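Long-range contacts in type III effector NopAA (Sinorhizobium fredii USDA 257, PDB 6SDU), which hydrolyses xyloglucan, a plant cell-wall polysaccharide, as a secreted effector of the glycoside hydrolase 12 (cellulase H) family: residues G33-D39 and S72-F78; V212-V216 and F229-V234; W111-H117 and F204-G210. All blocks are in the same frame, centred on the assembly; numbering follows the deposited sequence.

Interaction 1 of 3, residues G33-D39 and S72-F78; sequences GYSWNND and SYPHVAF
In the beta-sandwich of this family 12 glycoside hydrolase, Tyr34-Asp39 and Ser72-Phe78 are antiparallel neighbours in the larger sheet, which carries the sugar-binding cleft. Paired backbone bonds join Ser35 with Ala77 and Asn37 with His75; the shortest, Ala77 N to Ser35 O, is 2.7 Å. One face, bearing Tyr34, Trp36, Val76 and Phe78, turns toward the second sheet. There the edge of Phe78 meets the face of Tyr34, with CD2 of Phe78 over the ring centre and 3.7 Å from Tyr34 CZ; the planes stand at 56°. The Tyr34 hydroxyl bonds to the backbone N of Val234 in the opposite sheet. Next to this pair, CG2 of Val76 lies over the five-membered ring of Trp36 in a CH-pi contact, 3.4 Å from Trp36 NE1. On the other face, His75 holds its CG between its own backbone N and carbonyl carbon (chi1 69°), which brings ND1 within 2.9 Å of Tyr73 O in a nearly straight bond lying in the plane of the imidazole. Asp39 OD2 approaches the same ring at its edge, 3.4 Å from His75 CE1, its carboxylate almost perpendicular to the ring. The bond to Tyr73 O places a proton on ND1 and fixes the ring's rotation; the Asp39 carboxylate nearby, though not bonded to ND1, could make a positive charge on the imidazole somewhat easier to carry.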
loop_
_atom_site.group_PDB
_atom_site.type_symbol
_atom_site.label_atom_id
_atom_site.label_comp_id
_atom_site.label_asym_id
_atom_site.label_seq_id
_atom_site.Cartn_x
_atom_site.Cartn_y
_atom_site.Cartn_z
ATOM N N GLY A 33 7.546 -4.594 17.268
ATOM C CA GLY A 33 7.982 -4.649 15.884
ATOM C C GLY A 33 7.030 -4.056 14.866
ATOM O O GLY A 33 7.392 -3.966 13.684
ATOM N N TYR A 34 5.805 -3.722 15.254
ATOM C CA TYR A 34 4.880 -3.069 14.346
ATOM C C TYR A 34 4.847 -1.594 14.710
ATOM O O TYR A 34 4.930 -1.236 15.889
ATOM C CB TYR A 34 3.475 -3.675 14.440
ATOM C CG TYR A 34 3.334 -5.091 13.906
ATOM C CD1 TYR A 34 3.715 -6.197 14.674
ATOM C CD2 TYR A 34 2.789 -5.331 12.643
ATOM C CE1 TYR A 34 3.571 -7.498 14.190
ATOM C CE2 TYR A 34 2.642 -6.627 12.154
ATOM C CZ TYR A 34 3.038 -7.707 12.928
ATOM O OH TYR A 34 2.899 -8.990 12.437
ATOM N N SER A 35 4.745 -0.737 13.705
ATOM C CA SER A 35 4.532 0.679 13.958
ATOM C C SER A 35 3.363 1.169 13.118
ATOM O O SER A 35 3.039 0.598 12.069
ATOM C CB SER A 35 5.801 1.514 13.705
ATOM O OG SER A 35 6.183 1.486 12.348
ATOM N N TRP A 36 2.687 2.194 13.631
ATOM C CA TRP A 36 1.539 2.806 12.968
ATOM C C TRP A 36 1.817 4.288 12.775
ATOM O O TRP A 36 2.300 4.949 13.701
ATOM C CB TRP A 36 0.262 2.595 13.782
ATOM C CG TRP A 36 -0.179 1.139 13.880
ATOM C CD1 TRP A 36 -1.124 0.503 13.104
ATOM C CD2 TRP A 36 0.293 0.157 14.815
ATOM N NE1 TRP A 36 -1.250 -0.814 13.495
ATOM C CE2 TRP A 36 -0.403 -1.051 14.546
ATOM C CE3 TRP A 36 1.231 0.178 15.857
ATOM C CZ2 TRP A 36 -0.174 -2.229 15.271
ATOM C CZ3 TRP A 36 1.448 -0.983 16.585
ATOM C CH2 TRP A 36 0.751 -2.177 16.282
ATOM N N ASN A 37 1.515 4.810 11.579
ATOM C CA ASN A 37 1.834 6.188 11.210
ATOM C C ASN A 37 0.626 6.887 10.595
ATOM O O ASN A 37 0.096 6.434 9.577
ATOM C CB ASN A 37 3.012 6.203 10.238
ATOM C CG ASN A 37 4.230 5.517 10.815
ATOM O OD1 ASN A 37 5.045 6.163 11.479
ATOM N ND2 ASN A 37 4.351 4.196 10.596
ATOM N N ASN A 38 0.206 7.995 11.219
ATOM C CA ASN A 38 -0.902 8.847 10.753
ATOM C C ASN A 38 -0.413 9.873 9.728
ATOM O O ASN A 38 -0.486 11.083 9.944
ATOM C CB ASN A 38 -1.559 9.545 11.937
ATOM C CG ASN A 38 -2.958 10.014 11.623
ATOM O OD1 ASN A 38 -3.646 9.401 10.818
ATOM N ND2 ASN A 38 -3.379 11.115 12.236
ATOM N N ASP A 39 0.065 9.380 8.586
ATOM C CA ASP A 39 0.701 10.250 7.590
ATOM C C ASP A 39 -0.328 11.033 6.780
ATOM O O ASP A 39 -1.125 10.426 6.052
ATOM C CB ASP A 39 1.586 9.434 6.657
ATOM C CG ASP A 39 2.820 8.922 7.338
ATOM O OD1 ASP A 39 2.900 9.029 8.589
ATOM O OD2 ASP A 39 3.722 8.436 6.610
ATOM N N SER A 72 -2.994 11.485 2.043
ATOM C CA SER A 72 -2.561 10.797 3.240
ATOM C C SER A 72 -2.284 9.331 2.941
ATOM O O SER A 72 -2.773 8.766 1.956
ATOM C CB SER A 72 -3.631 10.934 4.321
ATOM O OG SER A 72 -4.810 10.237 3.925
ATOM N N TYR A 73 -1.463 8.725 3.791
ATOM C CA TYR A 73 -1.226 7.282 3.768
ATOM C C TYR A 73 -1.120 6.782 5.198
ATOM O O TYR A 73 -0.022 6.480 5.684
ATOM C CB TYR A 73 0.027 6.926 2.963
ATOM C CG TYR A 73 0.289 5.414 2.806
ATOM C CD1 TYR A 73 -0.684 4.555 2.290
ATOM C CD2 TYR A 73 1.522 4.859 3.159
ATOM C CE1 TYR A 73 -0.441 3.183 2.138
ATOM C CE2 TYR A 73 1.782 3.487 3.013
ATOM C CZ TYR A 73 0.803 2.653 2.507
ATOM O OH TYR A 73 1.063 1.291 2.380
ATOM N N PRO A 74 -2.244 6.722 5.922
ATOM C CA PRO A 74 -2.236 6.033 7.224
ATOM C C PRO A 74 -1.827 4.578 7.036
ATOM O O PRO A 74 -2.357 3.874 6.166
ATOM C CB PRO A 74 -3.690 6.135 7.698
ATOM C CG PRO A 74 -4.486 6.400 6.458
ATOM C CD PRO A 74 -3.581 7.235 5.582
ATOM N N HIS A 75 -0.874 4.118 7.838
ATOM C CA HIS A 75 -0.403 2.769 7.559
ATOM C C HIS A 75 0.237 2.157 8.784
ATOM O O HIS A 75 0.639 2.847 9.720
ATOM C CB HIS A 75 0.582 2.748 6.401
ATOM C CG HIS A 75 1.890 3.401 6.718
ATOM N ND1 HIS A 75 2.082 4.762 6.611
ATOM C CD2 HIS A 75 3.076 2.882 7.112
ATOM C CE1 HIS A 75 3.330 5.055 6.929
ATOM N NE2 HIS A 75 3.950 3.935 7.252
ATOM N N VAL A 76 0.325 0.837 8.737
ATOM C CA VAL A 76 1.068 0.011 9.670
ATOM C C VAL A 76 2.337 -0.420 8.937
ATOM O O VAL A 76 2.331 -0.547 7.710
ATOM C CB VAL A 76 0.200 -1.186 10.111
ATOM C CG1 VAL A 76 -0.227 -2.009 8.884
ATOM C CG2 VAL A 76 0.909 -2.082 11.151
ATOM N N ALA A 77 3.449 -0.546 9.658
ATOM C CA ALA A 77 4.724 -0.904 9.045
ATOM C C ALA A 77 5.447 -1.966 9.865
ATOM O O ALA A 77 5.377 -1.972 11.098
ATOM C CB ALA A 77 5.644 0.337 8.874
ATOM N N PHE A 78 6.193 -2.830 9.165
ATOM C CA PHE A 78 6.962 -3.916 9.767
ATOM C C PHE A 78 8.340 -4.003 9.111
ATOM O O PHE A 78 8.448 -4.196 7.894
ATOM C CB PHE A 78 6.204 -5.246 9.609
ATOM C CG PHE A 78 6.799 -6.414 10.395
ATOM C CD1 PHE A 78 7.741 -7.263 9.818
ATOM C CD2 PHE A 78 6.380 -6.685 11.697
ATOM C CE1 PHE A 78 8.267 -8.348 10.532
ATOM C CE2 PHE A 78 6.899 -7.762 12.414
ATOM C CZ PHE A 78 7.847 -8.596 11.827
#

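Interaction 2 of 3, residues V212-V216 and F229-V234; sequences VQYGV and FNNWSV
The aromatic core between the two sheets of the beta-sandwich is formed here by Tyr214, Phe229 and Trp232, which meet across the layer separating Val212-Val216 of the larger sheet from Phe229-Val234 of the smaller. The strand segments run nearly antiparallel, at 171°, yet their axes stay 9.3 Å apart, and no hydrogen bond joins them: the contact is made by side chains reaching in from both layers. Tyr214 and Trp232, each with CG turned away from the backbone N, bring their rings almost parallel, 7° apart. They are slid so far that they barely overlap; instead CB of Tyr214 sits over the indole face near its rim, 3.2 Å from Trp232 NE1. The phenol ring continues past the five-membered ring, bringing Tyr214 CD2 to 3.5 Å from Trp232 CD1.

Phe229 meets the CD2-CE2 side of the tyrosine ring in an oblique pair, its plane turned 83° from that ring and its CE1 3.6 Å from Tyr214 CE2. Trp58 stacks on Phe229, and Tyr108 meets both Tyr214 and Trp232, so the cluster extends along the core. The buried Tyr214 hydroxyl is satisfied by Gln96 and Thr123, a polar fixture that holds the outer end of the phenol in place. Toward Val212 and Val234 the packing turns partly aliphatic, with the indole still taking part. The six-membered part of Trp232 presents its edge to the carbonyl of Val212, with CH2 3.7 Å from Val212 O, while Val212 CG1 touches Trp232 CZ2 at 3.9 Å and Val234 CG2 at 4.1 Å.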
loop_
_atom_site.group_PDB
_atom_site.type_symbol
_atom_site.label_atom_id
_atom_site.label_comp_id
_atom_site.label_asym_id
_atom_site.label_seq_id
_atom_site.Cartn_x
_atom_site.Cartn_y
_atom_site.Cartn_z
ATOM N N VAL A 212 7.948 -3.525 5.139
ATOM C CA VAL A 212 6.675 -3.958 4.573
ATOM C C VAL A 212 5.594 -3.093 5.212
ATOM O O VAL A 212 5.423 -3.117 6.435
ATOM C CB VAL A 212 6.392 -5.451 4.813
ATOM C CG1 VAL A 212 4.934 -5.770 4.450
ATOM C CG2 VAL A 212 7.303 -6.306 3.983
ATOM N N GLN A 213 4.887 -2.302 4.406
ATOM C CA GLN A 213 3.839 -1.412 4.910
ATOM C C GLN A 213 2.464 -1.781 4.351
ATOM O O GLN A 213 2.356 -2.383 3.277
ATOM C CB GLN A 213 4.151 0.049 4.574
ATOM C CG GLN A 213 5.477 0.511 5.105
ATOM C CD GLN A 213 5.883 1.904 4.640
ATOM O OE1 GLN A 213 5.300 2.486 3.715
ATOM N NE2 GLN A 213 6.913 2.435 5.272
ATOM N N TYR A 214 1.408 -1.423 5.092
ATOM C CA TYR A 214 0.042 -1.615 4.618
ATOM C C TYR A 214 -0.870 -0.502 5.131
ATOM O O TYR A 214 -0.857 -0.187 6.324
ATOM C CB TYR A 214 -0.515 -2.983 5.042
ATOM C CG TYR A 214 -1.737 -3.398 4.249
ATOM C CD1 TYR A 214 -1.646 -3.694 2.890
ATOM C CD2 TYR A 214 -2.994 -3.492 4.858
ATOM C CE1 TYR A 214 -2.779 -4.092 2.156
ATOM C CE2 TYR A 214 -4.132 -3.885 4.138
ATOM C CZ TYR A 214 -4.021 -4.173 2.788
ATOM O OH TYR A 214 -5.153 -4.554 2.073
ATOM N N GLY A 215 -1.685 0.050 4.239
ATOM C CA GLY A 215 -2.584 1.127 4.621
ATOM C C GLY A 215 -3.432 1.555 3.448
ATOM O O GLY A 215 -3.704 0.749 2.557
ATOM N N VAL A 216 -3.900 2.810 3.475
ATOM C CA VAL A 216 -4.724 3.350 2.395
ATOM C C VAL A 216 -4.195 4.720 1.960
ATOM O O VAL A 216 -3.999 5.622 2.790
ATOM C CB VAL A 216 -6.223 3.395 2.800
ATOM C CG1 VAL A 216 -6.450 4.194 4.051
ATOM C CG2 VAL A 216 -7.110 3.885 1.658
ATOM N N PHE A 229 -8.990 -2.362 9.598
ATOM C CA PHE A 229 -8.066 -3.437 9.268
ATOM C C PHE A 229 -8.212 -4.380 10.451
ATOM O O PHE A 229 -7.565 -4.209 11.489
ATOM C CB PHE A 229 -6.649 -2.898 9.042
ATOM C CG PHE A 229 -6.567 -1.902 7.901
ATOM C CD1 PHE A 229 -6.383 -2.330 6.596
ATOM C CD2 PHE A 229 -6.719 -0.545 8.130
ATOM C CE1 PHE A 229 -6.323 -1.412 5.539
ATOM C CE2 PHE A 229 -6.679 0.382 7.071
ATOM C CZ PHE A 229 -6.490 -0.051 5.780
ATOM N N ASN A 230 -9.032 -5.417 10.264
ATOM C CA ASN A 230 -9.367 -6.300 11.374
ATOM C C ASN A 230 -8.237 -7.257 11.661
ATOM O O ASN A 230 -8.038 -7.657 12.815
ATOM C CB ASN A 230 -10.616 -7.122 11.067
ATOM C CG ASN A 230 -11.814 -6.272 10.813
ATOM O OD1 ASN A 230 -12.065 -5.307 11.540
ATOM N ND2 ASN A 230 -12.592 -6.633 9.794
ATOM N N ASN A 231 -7.478 -7.611 10.634
ATOM C CA ASN A 231 -6.262 -8.344 10.884
ATOM C C ASN A 231 -5.204 -7.885 9.901
ATOM O O ASN A 231 -5.514 -7.577 8.746
ATOM C CB ASN A 231 -6.482 -9.849 10.781
ATOM C CG ASN A 231 -5.219 -10.606 11.050
ATOM O OD1 ASN A 231 -4.662 -10.510 12.139
ATOM N ND2 ASN A 231 -4.724 -11.325 10.049
ATOM N N TRP A 232 -3.966 -7.794 10.392
ATOM C CA TRP A 232 -2.787 -7.594 9.556
ATOM C C TRP A 232 -1.602 -8.201 10.284
ATOM O O TRP A 232 -1.317 -7.816 11.421
ATOM C CB TRP A 232 -2.522 -6.113 9.246
ATOM C CG TRP A 232 -1.533 -5.974 8.108
ATOM C CD1 TRP A 232 -1.795 -6.176 6.781
ATOM C CD2 TRP A 232 -0.119 -5.665 8.190
ATOM N NE1 TRP A 232 -0.652 -6.006 6.038
ATOM C CE2 TRP A 232 0.388 -5.691 6.873
ATOM C CE3 TRP A 232 0.750 -5.356 9.237
ATOM C CZ2 TRP A 232 1.718 -5.399 6.574
ATOM C CZ3 TRP A 232 2.077 -5.077 8.939
ATOM C CH2 TRP A 232 2.543 -5.084 7.620
ATOM N N SER A 233 -0.900 -9.125 9.632
ATOM C CA SER A 233 0.260 -9.784 10.219
ATOM C C SER A 233 1.307 -9.998 9.133
ATOM O O SER A 233 0.972 -10.090 7.951
ATOM C CB SER A 233 -0.117 -11.132 10.857
ATOM O OG SER A 233 -0.758 -11.977 9.915
ATOM N N VAL A 234 2.575 -10.078 9.538
ATOM C CA VAL A 234 3.678 -10.383 8.632
ATOM C C VAL A 234 4.427 -11.579 9.198
ATOM O O VAL A 234 4.654 -11.657 10.414
ATOM C CB VAL A 234 4.637 -9.192 8.437
ATOM C CG1 VAL A 234 5.901 -9.608 7.622
ATOM C CG2 VAL A 234 3.915 -8.044 7.751
#

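Interaction 3 of 3, residues W111-H117 and F204-G210; sequences WDSSNKH and FGDIEVG
Strand 103-112 and the start of strand 208-218 meet as antiparallel neighbours just where the first enters a beta-hairpin, turning through a type I turn from Asp112 to Asn115. Asp112 and Val209 form a non-hydrogen-bonded pair, framed by Gly210 N to Trp111 O and Ser113 N to Glu208 O, both 2.9 Å. Gly210 lies close against the turn, its CA 3.6 Å from Ser113 OG. That hydroxyl adds a bond to Glu208 OE2 at 3.2 Å, on the anti side of the carboxylate.

Within the hairpin, Asp112 holds CG between its backbone N and carbonyl carbon (chi1 67°), which sets the carboxylate back over the turn. Its OD1 accepts the backbone N of His117 from above the carboxylate plane, and OD2 accepts Ser114 OG at 2.7 Å, so this one carboxylate ties the turn together. Asp112 CB presses on Ile207 CG1, the two side chains crossing at about a right angle. Farther out, the edge of Phe204 is directed at the face of His117, their planes 73° apart. The phenylalanine ring is itself covered on one face by Ile207 CD1, while CB of Phe204 lies over the imidazole, 3.8 Å from His117 NE2.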
loop_
_atom_site.group_PDB
_atom_site.type_symbol
_atom_site.label_atom_id
_atom_site.label_comp_id
_atom_site.label_asym_id
_atom_site.label_seq_id
_atom_site.Cartn_x
_atom_site.Cartn_y
_atom_site.Cartn_z
ATOM N N TRP A 111 9.378 -1.452 0.671
ATOM C CA TRP A 111 10.556 -0.656 0.357
ATOM C C TRP A 111 11.836 -1.467 0.522
ATOM O O TRP A 111 11.903 -2.396 1.325
ATOM C CB TRP A 111 10.658 0.553 1.265
ATOM C CG TRP A 111 9.552 1.537 1.122
ATOM C CD1 TRP A 111 8.328 1.532 1.759
ATOM C CD2 TRP A 111 9.564 2.678 0.272
ATOM N NE1 TRP A 111 7.576 2.623 1.337
ATOM C CE2 TRP A 111 8.324 3.343 0.437
ATOM C CE3 TRP A 111 10.504 3.204 -0.622
ATOM C CZ2 TRP A 111 8.014 4.518 -0.246
ATOM C CZ3 TRP A 111 10.197 4.372 -1.307
ATOM C CH2 TRP A 111 8.958 5.016 -1.118
ATOM N N ASP A 112 12.860 -1.106 -0.229
ATOM C CA ASP A 112 14.159 -1.663 0.095
ATOM C C ASP A 112 14.847 -0.732 1.090
ATOM O O ASP A 112 14.378 0.377 1.356
ATOM C CB ASP A 112 14.983 -1.890 -1.166
ATOM C CG ASP A 112 15.384 -0.617 -1.868
ATOM O OD1 ASP A 112 14.659 0.395 -1.783
ATOM O OD2 ASP A 112 16.437 -0.647 -2.538
ATOM N N SER A 113 15.946 -1.206 1.685
ATOM C CA SER A 113 16.588 -0.426 2.746
ATOM C C SER A 113 17.082 0.929 2.258
ATOM O O SER A 113 17.034 1.913 3.009
ATOM C CB SER A 113 17.735 -1.222 3.368
ATOM O OG SER A 113 17.189 -2.256 4.165
ATOM N N SER A 114 17.509 1.013 1.001
ATOM C CA SER A 114 18.018 2.257 0.439
ATOM C C SER A 114 16.914 3.204 -0.011
ATOM O O SER A 114 17.206 4.364 -0.308
ATOM C CB SER A 114 18.884 1.935 -0.769
ATOM O OG SER A 114 18.086 1.363 -1.791
ATOM N N ASN A 115 15.665 2.730 -0.074
ATOM C CA ASN A 115 14.507 3.499 -0.556
ATOM C C ASN A 115 14.671 3.933 -2.009
ATOM O O ASN A 115 14.102 4.936 -2.433
ATOM C CB ASN A 115 14.215 4.716 0.331
ATOM C CG ASN A 115 13.969 4.341 1.783
ATOM O OD1 ASN A 115 14.566 4.910 2.691
ATOM N ND2 ASN A 115 13.092 3.375 2.003
ATOM N N LYS A 116 15.351 3.120 -2.816
ATOM C CA LYS A 116 15.460 3.369 -4.244
ATOM C C LYS A 116 14.473 2.541 -5.031
ATOM O O LYS A 116 14.273 2.797 -6.219
ATOM C CB LYS A 116 16.903 3.096 -4.730
ATOM C CG LYS A 116 17.932 4.090 -4.139
ATOM C CD LYS A 116 18.183 5.268 -5.077
ATOM C CE LYS A 116 18.430 6.570 -4.304
ATOM N NZ LYS A 116 17.191 7.374 -3.945
ATOM N N HIS A 117 13.821 1.581 -4.387
ATOM C CA HIS A 117 12.804 0.753 -5.019
ATOM C C HIS A 117 11.594 0.654 -4.112
ATOM O O HIS A 117 11.723 0.317 -2.929
ATOM C CB HIS A 117 13.359 -0.645 -5.321
ATOM C CG HIS A 117 14.515 -0.614 -6.261
ATOM N ND1 HIS A 117 15.823 -0.605 -5.825
ATOM C CD2 HIS A 117 14.562 -0.547 -7.615
ATOM C CE1 HIS A 117 16.629 -0.560 -6.873
ATOM N NE2 HIS A 117 15.888 -0.529 -7.971
ATOM N N PHE A 204 15.555 -4.998 -10.273
ATOM C CA PHE A 204 16.584 -4.873 -9.247
ATOM C C PHE A 204 17.264 -6.227 -9.073
ATOM O O PHE A 204 16.815 -7.241 -9.611
ATOM C CB PHE A 204 16.016 -4.367 -7.905
ATOM C CG PHE A 204 14.733 -5.037 -7.474
ATOM C CD1 PHE A 204 14.711 -6.385 -7.101
ATOM C CD2 PHE A 204 13.544 -4.312 -7.416
ATOM C CE1 PHE A 204 13.514 -7.002 -6.704
ATOM C CE2 PHE A 204 12.339 -4.921 -7.018
ATOM C CZ PHE A 204 12.326 -6.265 -6.654
ATOM N N GLY A 205 18.370 -6.222 -8.326
ATOM C CA GLY A 205 19.151 -7.416 -8.014
ATOM C C GLY A 205 18.761 -8.035 -6.684
ATOM O O GLY A 205 17.570 -8.094 -6.350
ATOM N N ASP A 206 19.752 -8.512 -5.922
ATOM C CA ASP A 206 19.522 -9.077 -4.590
ATOM C C ASP A 206 19.291 -7.908 -3.634
ATOM O O ASP A 206 20.177 -7.423 -2.925
ATOM C CB ASP A 206 20.677 -9.964 -4.142
ATOM C CG ASP A 206 20.357 -10.727 -2.859
ATOM O OD1 ASP A 206 19.154 -10.986 -2.619
ATOM O OD2 ASP A 206 21.296 -11.082 -2.106
ATOM N N ILE A 207 18.056 -7.433 -3.665
ATOM C CA ILE A 207 17.625 -6.281 -2.891
ATOM C C ILE A 207 17.621 -6.620 -1.402
ATOM O O ILE A 207 17.234 -7.730 -0.999
ATOM C CB ILE A 207 16.229 -5.923 -3.427
ATOM C CG1 ILE A 207 15.649 -4.645 -2.890
ATOM C CG2 ILE A 207 15.243 -7.050 -3.152
ATOM C CD1 ILE A 207 14.216 -4.471 -3.392
ATOM N N GLU A 208 18.047 -5.675 -0.567
ATOM C CA GLU A 208 17.862 -5.815 0.875
ATOM C C GLU A 208 16.484 -5.256 1.227
ATOM O O GLU A 208 16.253 -4.048 1.126
ATOM C CB GLU A 208 18.945 -5.115 1.694
ATOM C CG GLU A 208 18.793 -5.542 3.154
ATOM C CD GLU A 208 19.870 -5.057 4.091
ATOM O OE1 GLU A 208 20.998 -5.587 4.006
ATOM O OE2 GLU A 208 19.572 -4.188 4.948
ATOM N N VAL A 209 15.569 -6.145 1.602
ATOM C CA VAL A 209 14.197 -5.788 1.956
ATOM C C VAL A 209 14.197 -4.994 3.259
ATOM O O VAL A 209 14.628 -5.488 4.308
ATOM C CB VAL A 209 13.333 -7.055 2.054
ATOM C CG1 VAL A 209 11.856 -6.744 2.391
ATOM C CG2 VAL A 209 13.454 -7.839 0.757
ATOM N N GLY A 210 13.680 -3.770 3.203
ATOM C CA GLY A 210 13.658 -2.851 4.324
ATOM C C GLY A 210 12.361 -2.899 5.101
ATOM O O GLY A 210 12.334 -3.354 6.245
#

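Overall arrangement
All three contacts involve the larger sheet, but at different depths. Interaction 2 is the buried one, joining that sheet to the other layer mainly through aromatic and aliphatic side chains, without a hydrogen bond between the segments. Interactions 1 and 3, partly buried, join neighbouring strands of that sheet through backbone hydrogen bonds; interaction 3, its centre about 16 Å from that of the chain, also reaches into the loop before strand 208-218, adding carboxylate bonds and a small cluster of Phe204, Ile207 and His117. Between interactions 1 and 2, backbone hydrogen bonds run from Phe78 N to Val212 O and from Val76 N to Tyr214 O. Interactions 2 and 3 touch where Trp111 NE1, bonded mainly to Asp109, also bonds weakly to Gln213 OE1.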